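Local coordinates for protein kinase A regulatory subunit, putative (Trypanosoma cruzi, PDB 6FTF) that probably restrains the catalytic subunit of a cAMP-independent protein kinase A and binds the nucleoside analogue 7-cyano-7-deazainosine in its two cyclic nucleotide-binding domains, at residues E190-Y195 with W201-M206; G234-L239 with P282-Y287. All blocks are in the same frame, centred on the assembly; numbering follows the deposited sequence.

Contact 1: E190-Y195 with W201-M206; sequences EYIIHY and WLYIIM
The backbone carbonyl of Ile192 and the phenol of Tyr203 are tied together by one water. Water 1 donates to Ile192 O at 2.8 Å and sits 2.6 Å from Tyr203 OH. Ile192 O and Tyr203 OH themselves are 3.7 Å apart, and no direct hydrogen bond crosses between the segments. The bridge thus anchors the hydroxyl end of the ring to the main chain of 190-195.

The rest of the contact is apolar and centres on the Tyr203 ring. Ile192 presents its short branch: with chi1 at -60°, CG1 stays beside the backbone N and CG2 is anti to it, pointing at the ring. CG2 lies over the middle of one face, 3.6 Å from the Tyr203 ring centroid and 6° off the normal, a nearly axial CH-pi contact. All six ring carbons are therefore at almost the same distance from that methyl. Ile193 adds its longer branch, its CG1 meeting Tyr203 CE1 at 4.0 Å from an oblique direction. Beyond it, Ile193 CD1 only grazes the carbonyl oxygen of Trp201, at 4.4 Å, and the same side chain touches the bound 7-cyano-7-deazainosine, lining its pocket.

Ile192 and Ile193 both hydrogen-bond through their backbones to Val248, a classic beta bulge where the strand bends, and the bulge brings both side chains to the same ring. This is the jelly-roll barrel of a cyclic nucleotide-binding domain, and the contact spans its interior between two antiparallel sheets. Strand 191-193 is an outer strand of one sheet, next to 247-250; strand 201-205 lies in the other between 254-260 and 232-233, and Tyr203 also packs on Thr256, Lys258 and Ile233 while Ile192 rests on Val210.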
ATOM      1  N   GLU A 190      19.631  -2.146  17.571  1.00  9.81           N
ATOM      2  CA  GLU A 190      19.492  -2.577  16.191  1.00  9.12           C
ATOM      3  C   GLU A 190      19.079  -1.405  15.307  1.00  9.07           C
ATOM      4  O   GLU A 190      18.297  -0.526  15.705  1.00 10.12           O
ATOM      5  CB  GLU A 190      18.504  -3.741  16.062  1.00 10.65           C
ATOM      6  CG  GLU A 190      19.067  -5.012  16.690  1.00 13.11           C
ATOM      7  CD  GLU A 190      18.269  -6.256  16.412  1.00 16.97           C
ATOM      8  OE1 GLU A 190      17.026  -6.190  16.396  1.00 14.99           O
ATOM      9  OE2 GLU A 190      18.898  -7.324  16.237  1.00 22.72           O
ATOM     10  N   TYR A 191      19.624  -1.391  14.096  1.00  8.68           N
ATOM     11  CA  TYR A 191      19.321  -0.355  13.115  1.00  8.84           C
ATOM     12  C   TYR A 191      18.071  -0.751  12.331  1.00  9.70           C
ATOM     13  O   TYR A 191      18.011  -1.825  11.713  1.00 11.93           O
ATOM     14  CB  TYR A 191      20.503  -0.133  12.168  1.00  9.44           C
ATOM     15  CG  TYR A 191      21.624   0.719  12.740  1.00  8.21           C
ATOM     16  CD1 TYR A 191      22.187   0.444  13.979  1.00  9.79           C
ATOM     17  CD2 TYR A 191      22.105   1.810  12.034  1.00  9.43           C
ATOM     18  CE1 TYR A 191      23.193   1.254  14.492  1.00  8.99           C
ATOM     19  CE2 TYR A 191      23.121   2.603  12.541  1.00  9.40           C
ATOM     20  CZ  TYR A 191      23.661   2.313  13.762  1.00  8.56           C
ATOM     21  OH  TYR A 191      24.661   3.089  14.321  1.00  9.88           O
ATOM     22  N   ILE A 192      17.083   0.124  12.359  1.00  7.70           N
ATOM     23  CA  ILE A 192      15.886  -0.025  11.549  1.00  7.96           C
ATOM     24  C   ILE A 192      16.154   0.454  10.133  1.00  8.38           C
ATOM     25  O   ILE A 192      15.758  -0.208   9.160  1.00  9.18           O
ATOM     26  CB  ILE A 192      14.744   0.758  12.224  1.00  8.10           C
ATOM     27  CG1 ILE A 192      14.499   0.192  13.630  1.00  9.74           C
ATOM     28  CG2 ILE A 192      13.483   0.722  11.372  1.00  9.26           C
ATOM     29  CD1 ILE A 192      13.574   0.994  14.505  1.00 12.78           C
ATOM     30  N   ILE A 193      16.822   1.610  10.009  1.00  7.56           N
ATOM     31  CA  ILE A 193      17.273   2.181   8.747  1.00  7.83           C
ATOM     32  C   ILE A 193      18.755   2.505   8.890  1.00  7.64           C
ATOM     33  O   ILE A 193      19.174   3.060   9.907  1.00  8.30           O
ATOM     34  CB  ILE A 193      16.467   3.444   8.374  1.00  7.90           C
ATOM     35  CG1 ILE A 193      15.018   3.065   8.128  1.00  8.32           C
ATOM     36  CG2 ILE A 193      17.081   4.145   7.167  1.00  8.53           C
ATOM     37  CD1 ILE A 193      14.048   4.265   7.988  1.00  9.30           C
ATOM     38  N   HIS A 194      19.545   2.168   7.866  1.00  7.67           N
ATOM     39  CA  HIS A 194      20.921   2.631   7.754  1.00  8.05           C
ATOM     40  C   HIS A 194      20.989   3.794   6.778  1.00  7.77           C
ATOM     41  O   HIS A 194      20.335   3.778   5.733  1.00  8.43           O
ATOM     42  CB  HIS A 194      21.847   1.535   7.220  1.00  9.58           C
ATOM     43  CG  HIS A 194      22.289   0.551   8.254  1.00  9.84           C
ATOM     44  ND1 HIS A 194      23.423   0.729   9.020  1.00 10.06           N
ATOM     45  CD2 HIS A 194      21.746  -0.622   8.646  1.00 10.51           C
ATOM     46  CE1 HIS A 194      23.563  -0.308   9.828  1.00 11.17           C
ATOM     47  NE2 HIS A 194      22.552  -1.137   9.629  1.00 11.07           N
ATOM     48  N   TYR A 195      21.811   4.775   7.119  1.00  8.53           N
ATOM     49  CA  TYR A 195      22.187   5.854   6.213  1.00  8.06           C
ATOM     50  C   TYR A 195      22.715   5.297   4.905  1.00  8.18           C
ATOM     51  O   TYR A 195      23.457   4.317   4.899  1.00  9.07           O
ATOM     52  CB  TYR A 195      23.297   6.642   6.917  1.00  8.38           C
ATOM     53  CG  TYR A 195      23.861   7.813   6.155  1.00  8.40           C
ATOM     54  CD1 TYR A 195      24.798   7.640   5.163  1.00  9.98           C
ATOM     55  CD2 TYR A 195      23.472   9.114   6.452  1.00  9.23           C
ATOM     56  CE1 TYR A 195      25.322   8.718   4.471  1.00 11.35           C
ATOM     57  CE2 TYR A 195      23.995  10.191   5.768  1.00  9.64           C
ATOM     58  CZ  TYR A 195      24.913   9.980   4.790  1.00 10.57           C
ATOM     59  OH  TYR A 195      25.465  11.038   4.103  1.00 12.69           O
ATOM     60  N   TRP A 201      11.406   1.322   2.721  1.00 10.83           N
ATOM     61  CA  TRP A 201      10.513   0.908   3.789  1.00  9.79           C
ATOM     62  C   TRP A 201      10.108   2.071   4.677  1.00 10.36           C
ATOM     63  O   TRP A 201      10.951   2.855   5.123  1.00 12.12           O
ATOM     64  CB  TRP A 201      11.214  -0.124   4.662  1.00 13.11           C
ATOM     65  CG  TRP A 201      11.560  -1.391   3.947  1.00 15.34           C
ATOM     66  CD1 TRP A 201      12.804  -1.816   3.566  1.00 16.61           C
ATOM     67  CD2 TRP A 201      10.645  -2.416   3.557  1.00 14.44           C
ATOM     68  NE1 TRP A 201      12.712  -3.057   2.966  1.00 17.71           N
ATOM     69  CE2 TRP A 201      11.398  -3.445   2.950  1.00 17.81           C
ATOM     70  CE3 TRP A 201       9.262  -2.575   3.677  1.00 14.48           C
ATOM     71  CZ2 TRP A 201      10.805  -4.603   2.441  1.00 18.16           C
ATOM     72  CZ3 TRP A 201       8.675  -3.731   3.170  1.00 16.58           C
ATOM     73  CH2 TRP A 201       9.450  -4.732   2.577  1.00 18.18           C
ATOM     74  N   LEU A 202       8.818   2.146   4.965  1.00  9.68           N
ATOM     75  CA  LEU A 202       8.262   3.096   5.912  1.00 10.08           C
ATOM     76  C   LEU A 202       7.795   2.309   7.125  1.00  9.85           C
ATOM     77  O   LEU A 202       7.173   1.251   6.988  1.00 11.83           O
ATOM     78  CB  LEU A 202       7.106   3.879   5.280  1.00 10.33           C
ATOM     79  CG  LEU A 202       6.437   4.982   6.097  1.00 12.36           C
ATOM     80  CD1 LEU A 202       5.833   6.049   5.181  1.00 13.47           C
ATOM     81  CD2 LEU A 202       5.362   4.412   6.996  1.00 13.16           C
ATOM     82  N   TYR A 203       8.115   2.808   8.308  1.00  8.21           N
ATOM     83  CA  TYR A 203       7.814   2.128   9.559  1.00  7.93           C
ATOM     84  C   TYR A 203       6.924   3.019  10.406  1.00  8.96           C
ATOM     85  O   TYR A 203       7.201   4.215  10.557  1.00 10.41           O
ATOM     86  CB  TYR A 203       9.105   1.835  10.334  1.00  9.53           C
ATOM     87  CG  TYR A 203      10.074   0.930   9.616  1.00  8.59           C
ATOM     88  CD1 TYR A 203      10.993   1.446   8.731  1.00  8.60           C
ATOM     89  CD2 TYR A 203      10.061  -0.436   9.817  1.00  9.89           C
ATOM     90  CE1 TYR A 203      11.871   0.623   8.064  1.00  9.48           C
ATOM     91  CE2 TYR A 203      10.932  -1.263   9.151  1.00 10.54           C
ATOM     92  CZ  TYR A 203      11.828  -0.731   8.280  1.00 10.22           C
ATOM     93  OH  TYR A 203      12.718  -1.561   7.601  1.00 12.26           O
ATOM     94  N   ILE A 204       5.871   2.443  10.971  1.00  7.67           N
ATOM     95  CA  ILE A 204       5.055   3.114  11.972  1.00  7.90           C
ATOM     96  C   ILE A 204       5.366   2.439  13.291  1.00  8.08           C
ATOM     97  O   ILE A 204       5.309   1.208  13.393  1.00  8.70           O
ATOM     98  CB  ILE A 204       3.559   3.024  11.646  1.00  8.23           C
ATOM     99  CG1 ILE A 204       3.276   3.492  10.213  1.00  9.42           C
ATOM    100  CG2 ILE A 204       2.780   3.821  12.666  1.00 10.33           C
ATOM    101  CD1 ILE A 204       1.834   3.288   9.770  1.00 12.34           C
ATOM    102  N   ILE A 205       5.742   3.222  14.283  1.00  8.27           N
ATOM    103  CA  ILE A 205       6.152   2.658  15.562  1.00  8.36           C
ATOM    104  C   ILE A 205       4.922   2.240  16.360  1.00  8.24           C
ATOM    105  O   ILE A 205       4.117   3.077  16.777  1.00  9.63           O
ATOM    106  CB  ILE A 205       7.027   3.641  16.345  1.00  8.33           C
ATOM    107  CG1 ILE A 205       8.240   4.039  15.497  1.00  8.67           C
ATOM    108  CG2 ILE A 205       7.461   3.011  17.669  1.00  9.11           C
ATOM    109  CD1 ILE A 205       9.063   5.148  16.096  1.00 11.72           C
ATOM    110  N   MET A 206       4.800   0.940  16.622  1.00  8.55           N
ATOM    111  CA  MET A 206       3.722   0.419  17.452  1.00  9.65           C
ATOM    112  C   MET A 206       4.086   0.428  18.925  1.00 10.46           C
ATOM    113  O   MET A 206       3.200   0.579  19.778  1.00 11.99           O
ATOM    114  CB  MET A 206       3.340  -1.003  17.018  1.00  9.64           C
ATOM    115  CG  MET A 206       2.844  -1.074  15.585  1.00 10.62           C
ATOM    116  SD  MET A 206       2.371  -2.722  15.031  1.00 14.73           S
ATOM    117  CE  MET A 206       0.801  -2.930  15.873  1.00 18.54           C
TER
HETATM  118  O   HOH W   1      14.875  -0.564   6.543  1.00 12.58           O

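Contact 2: G234-L239 with P282-Y287; sequences GELEFL and PKYEYY. With 7CI (7-cyano-7-deazainosine), chain E.
Leu236 packs between Tyr287 and Tyr284, and these three side chains account for most of the surface buried here. Its CD1 methyl stands over the centre of the Tyr287 ring, 3.5 Å from the centroid and 5° off the normal, a CH-pi contact made almost along the ring axis. The same methyl meets the Tyr284 ring at its edge, with Leu236 CD1 to Tyr284 CD2 at 4.1 Å, and also lies against the nucleoside, 3.7 Å from ligand C7. Tyr287 reaches back toward helix 235-240 because its CG is anti to the backbone N (chi1 -178°), and its hydroxyl is held beyond by His242 and Asn240.

Segment 234-239 probably forms part of what is the phosphate-binding cassette in related domains; here it holds a ribose, and 282-287 closes over the base as a C-terminal lid does in relatives. Glu237 accepts from O3 and O4, one hydroxyl on each carboxylate oxygen, while Gly234 N donates to O2 and weakly to O3, and Leu236 N to O3. The lid reads the base through its main chain, with ligand N3 donating to Lys283 O at 2.7 Å and Tyr287 N giving a weak bond to O5. The nitrile nitrogen N4 comes in at the ring edges of Tyr286 and Tyr287.

Tyr284, at the N-cap position of helix 285-293, turns one face to the base of 7-cyano-7-deazainosine, with Tyr284 CE2 3.5 Å from ligand C3, toward the rim of the ring. Its OH donates to water 2 over 2.6 Å, in the plane of the ring. Water 2 in turn donates to Glu235 OE2 at 2.7 Å and bonds to the ribose hydroxyl O2; the other oxygen of Glu235 is taken by His232.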
ATOM      1  N   GLY A 234      10.953   6.879   7.557  1.00  7.82           N
ATOM      2  CA  GLY A 234      11.186   6.346   6.229  1.00  8.23           C
ATOM      3  C   GLY A 234      10.477   7.096   5.125  1.00  8.33           C
ATOM      4  O   GLY A 234      10.756   6.848   3.947  1.00  9.33           O
ATOM      5  N   GLU A 235       9.610   8.046   5.450  1.00  8.20           N
ATOM      6  CA  GLU A 235       8.835   8.692   4.406  1.00  8.78           C
ATOM      7  C   GLU A 235       9.632   9.718   3.614  1.00  8.61           C
ATOM      8  O   GLU A 235       9.235  10.049   2.491  1.00  9.21           O
ATOM      9  CB  GLU A 235       7.572   9.363   4.953  1.00 11.32           C
ATOM     10  CG  GLU A 235       7.801  10.642   5.723  1.00 11.40           C
ATOM     11  CD  GLU A 235       8.333  10.442   7.118  1.00 10.27           C
ATOM     12  OE1 GLU A 235       8.390   9.277   7.590  1.00 11.89           O
ATOM     13  OE2 GLU A 235       8.678  11.479   7.749  1.00 12.69           O
ATOM     14  N   LEU A 236      10.723  10.266   4.155  1.00  7.91           N
ATOM     15  CA  LEU A 236      11.357  11.392   3.475  1.00  7.92           C
ATOM     16  C   LEU A 236      11.907  10.969   2.127  1.00  8.26           C
ATOM     17  O   LEU A 236      11.782  11.693   1.126  1.00  8.96           O
ATOM     18  CB  LEU A 236      12.474  11.987   4.327  1.00  8.15           C
ATOM     19  CG  LEU A 236      12.049  12.545   5.681  1.00  8.40           C
ATOM     20  CD1 LEU A 236      13.240  13.164   6.384  1.00  9.17           C
ATOM     21  CD2 LEU A 236      10.925  13.580   5.548  1.00  9.78           C
ATOM     22  N   GLU A 237      12.522   9.801   2.081  1.00  7.71           N
ATOM     23  CA  GLU A 237      13.073   9.282   0.838  1.00  8.79           C
ATOM     24  C   GLU A 237      11.986   9.033  -0.189  1.00  9.25           C
ATOM     25  O   GLU A 237      12.237   9.151  -1.398  1.00  9.33           O
ATOM     26  CB  GLU A 237      13.826   7.989   1.127  1.00  8.29           C
ATOM     27  CG  GLU A 237      15.103   8.186   1.945  1.00  7.67           C
ATOM     28  CD  GLU A 237      14.890   8.583   3.399  1.00  8.01           C
ATOM     29  OE1 GLU A 237      13.915   8.103   4.034  1.00  8.37           O
ATOM     30  OE2 GLU A 237      15.710   9.376   3.925  1.00  8.61           O
ATOM     31  N   PHE A 238      10.797   8.630   0.277  1.00  9.24           N
ATOM     32  CA  PHE A 238       9.672   8.357  -0.612  1.00  9.16           C
ATOM     33  C   PHE A 238       9.121   9.651  -1.191  1.00 10.52           C
ATOM     34  O   PHE A 238       8.687   9.681  -2.356  1.00 12.49           O
ATOM     35  CB  PHE A 238       8.514   7.698   0.139  1.00 10.82           C
ATOM     36  CG  PHE A 238       8.757   6.309   0.684  1.00 11.04           C
ATOM     37  CD1 PHE A 238       9.994   5.664   0.693  1.00 11.89           C
ATOM     38  CD2 PHE A 238       7.657   5.634   1.198  1.00 11.96           C
ATOM     39  CE1 PHE A 238      10.103   4.371   1.222  1.00 12.40           C
ATOM     40  CE2 PHE A 238       7.754   4.370   1.690  1.00 12.33           C
ATOM     41  CZ  PHE A 238       8.974   3.737   1.718  1.00 11.79           C
ATOM     42  N   LEU A 239       9.089  10.713  -0.382  1.00  9.78           N
ATOM     43  CA  LEU A 239       8.558  12.007  -0.807  1.00 10.26           C
ATOM     44  C   LEU A 239       9.498  12.691  -1.780  1.00  9.86           C
ATOM     45  O   LEU A 239       9.048  13.317  -2.750  1.00 12.25           O
ATOM     46  CB  LEU A 239       8.356  12.914   0.408  1.00 11.81           C
ATOM     47  CG  LEU A 239       7.240  12.478   1.360  1.00 12.32           C
ATOM     48  CD1 LEU A 239       7.292  13.279   2.633  1.00 14.48           C
ATOM     49  CD2 LEU A 239       5.858  12.620   0.730  1.00 14.40           C
ATOM     50  N   PRO A 282      10.425  21.601  13.894  1.00 12.98           N
ATOM     51  CA  PRO A 282      11.839  21.808  14.231  1.00 13.22           C
ATOM     52  C   PRO A 282      12.653  20.537  14.308  1.00 11.86           C
ATOM     53  O   PRO A 282      13.882  20.616  14.176  1.00 12.51           O
ATOM     54  CB  PRO A 282      11.783  22.540  15.579  1.00 16.49           C
ATOM     55  CG  PRO A 282      10.441  22.233  16.126  1.00 18.25           C
ATOM     56  CD  PRO A 282       9.534  22.118  14.946  1.00 15.51           C
ATOM     57  N   LYS A 283      12.026  19.375  14.500  0.66 10.82           N
ATOM     58  CA  LYS A 283      12.792  18.134  14.522  0.66  9.84           C
ATOM     59  C   LYS A 283      13.404  17.801  13.168  0.66  9.23           C
ATOM     60  O   LYS A 283      14.281  16.931  13.112  0.66 10.55           O
ATOM     61  CB  LYS A 283      11.926  16.968  15.006  0.66 14.12           C
ATOM     62  CG  LYS A 283      11.469  17.135  16.449  0.66 12.99           C
ATOM     63  CD  LYS A 283      10.400  16.123  16.875  0.66 21.36           C
ATOM     64  CE  LYS A 283      11.000  14.796  17.350  0.66 19.00           C
ATOM     65  NZ  LYS A 283      10.052  13.962  18.196  0.66 11.39           N
ATOM     66  N   TYR A 284      12.964  18.470  12.094  1.00  9.80           N
ATOM     67  CA  TYR A 284      13.470  18.249  10.746  1.00  9.77           C
ATOM     68  C   TYR A 284      14.323  19.408  10.239  1.00 10.11           C
ATOM     69  O   TYR A 284      14.581  19.495   9.036  1.00 10.33           O
ATOM     70  CB  TYR A 284      12.319  17.942   9.782  1.00  9.37           C
ATOM     71  CG  TYR A 284      11.551  16.660  10.094  1.00  9.98           C
ATOM     72  CD1 TYR A 284      10.614  16.609  11.114  1.00 10.52           C
ATOM     73  CD2 TYR A 284      11.760  15.517   9.349  1.00  9.89           C
ATOM     74  CE1 TYR A 284       9.925  15.443  11.384  1.00 11.17           C
ATOM     75  CE2 TYR A 284      11.061  14.346   9.605  1.00 10.05           C
ATOM     76  CZ  TYR A 284      10.143  14.319  10.622  1.00 10.01           C
ATOM     77  OH  TYR A 284       9.431  13.177  10.931  1.00 11.47           O
ATOM     78  N   GLU A 285      14.828  20.259  11.141  1.00 10.89           N
ATOM     79  CA  GLU A 285      15.756  21.305  10.733  1.00 12.28           C
ATOM     80  C   GLU A 285      16.981  20.720  10.034  1.00 10.46           C
ATOM     81  O   GLU A 285      17.437  21.248   9.016  1.00 11.30           O
ATOM     82  CB  GLU A 285      16.171  22.121  11.954  1.00 14.47           C
ATOM     83  CG  GLU A 285      17.129  23.248  11.618  1.00 24.44           C
ATOM     84  CD  GLU A 285      17.476  24.114  12.812  1.00 36.19           C
ATOM     85  OE1 GLU A 285      18.283  25.051  12.632  1.00 35.78           O
ATOM     86  OE2 GLU A 285      16.950  23.859  13.917  1.00 32.72           O
ATOM     87  N   TYR A 286      17.523  19.631  10.571  1.00 10.23           N
ATOM     88  CA  TYR A 286      18.675  18.979   9.958  1.00 10.72           C
ATOM     89  C   TYR A 286      18.370  18.594   8.507  1.00  9.55           C
ATOM     90  O   TYR A 286      19.150  18.876   7.592  1.00 10.27           O
ATOM     91  CB  TYR A 286      19.072  17.764  10.814  1.00 10.49           C
ATOM     92  CG  TYR A 286      20.160  16.940  10.183  1.00 10.55           C
ATOM     93  CD1 TYR A 286      21.498  17.225  10.395  1.00 12.05           C
ATOM     94  CD2 TYR A 286      19.848  15.895   9.348  1.00 11.18           C
ATOM     95  CE1 TYR A 286      22.492  16.490   9.790  1.00 12.41           C
ATOM     96  CE2 TYR A 286      20.838  15.152   8.734  1.00 10.79           C
ATOM     97  CZ  TYR A 286      22.152  15.459   8.961  1.00 10.00           C
ATOM     98  OH  TYR A 286      23.145  14.742   8.346  1.00 11.42           O
ATOM     99  N   TYR A 287      17.223  17.958   8.275  1.00  8.92           N
ATOM    100  CA  TYR A 287      16.844  17.542   6.929  1.00  8.71           C
ATOM    101  C   TYR A 287      16.704  18.725   5.996  1.00  9.22           C
ATOM    102  O   TYR A 287      17.050  18.625   4.819  1.00  9.55           O
ATOM    103  CB  TYR A 287      15.528  16.784   6.967  1.00 10.02           C
ATOM    104  CG  TYR A 287      15.070  16.261   5.633  1.00  9.34           C
ATOM    105  CD1 TYR A 287      15.849  15.372   4.897  1.00  9.41           C
ATOM    106  CD2 TYR A 287      13.832  16.599   5.132  1.00  8.92           C
ATOM    107  CE1 TYR A 287      15.413  14.850   3.692  1.00  9.49           C
ATOM    108  CE2 TYR A 287      13.368  16.081   3.948  1.00  9.33           C
ATOM    109  CZ  TYR A 287      14.159  15.204   3.225  1.00  8.35           C
ATOM    110  OH  TYR A 287      13.669  14.693   2.056  1.00 10.07           O
TER
HETATM  111  C1  7CI E 604      14.221  10.171   9.366  1.00  8.57           C
HETATM  112  N1  7CI E 604      14.945  11.497   9.295  1.00  7.49           N
HETATM  113  O1  7CI E 604      15.111   9.129   9.032  1.00  8.21           O
HETATM  114  C2  7CI E 604      14.669  12.533  10.068  1.00  8.20           C
HETATM  115  N2  7CI E 604      13.765  12.640  11.070  1.00  8.31           N
HETATM  116  O2  7CI E 604      12.077   9.307   8.860  1.00  9.07           O
HETATM  117  C3  7CI E 604      13.737  13.789  11.777  1.00 12.73           C
HETATM  118  N3  7CI E 604      14.554  14.874  11.422  1.00  9.05           N
HETATM  119  O3  7CI E 604      12.774   8.920   6.320  1.00  8.18           O
HETATM  120  C4  7CI E 604      15.446  14.797  10.387  1.00  8.48           C
HETATM  121  N4  7CI E 604      18.176  14.283   7.220  1.00 10.00           N
HETATM  122  C5  7CI E 604      15.557  13.582   9.678  1.00  7.63           C
HETATM  123  O5  7CI E 604      16.106  15.840  10.115  1.00  9.46           O
HETATM  124  C6  7CI E 604      16.382  13.078   8.585  1.00  7.86           C
HETATM  125  C7  7CI E 604      15.943  11.772   8.419  1.00  8.24           C
HETATM  126  C8  7CI E 604      17.362  13.740   7.847  1.00  8.87           C
HETATM  127  C9  7CI E 604      13.106  10.091   8.383  1.00  7.61           C
HETATM  128  C10 7CI E 604      13.747   9.524   7.225  1.00  7.49           C
HETATM  129  C11 7CI E 604      14.642   8.448   7.876  1.00  8.29           C
HETATM  130  C12 7CI E 604      15.876   8.007   6.990  1.00  8.04           C
HETATM  131  O4  7CI E 604      16.517   9.122   6.476  1.00  8.49           O
HETATM  132  O   HOH W   2       9.996  10.797   9.951  1.00 10.67           O

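Contacts 1 and 2 lie one after the other along the chain, with centres about 13 Å apart, and both border the nucleoside of the second cyclic nucleotide-binding domain, contact 1 through Ile193. Contact 1 lies inside the barrel; contact 2 encloses the ligand between cassette and lid. Ile193 joins the two, its side chain about 4 Å from the nucleoside at the nearest atoms and its CD1 4.0 Å from Gly234 CA. Strand 201-205 also packs against the cassette helix: Leu202 CD1 touches Glu235 CB at 3.7 Å, and the Phe238 ring abuts the strand, with Phe238 CZ 3.6 Å from Trp201 N.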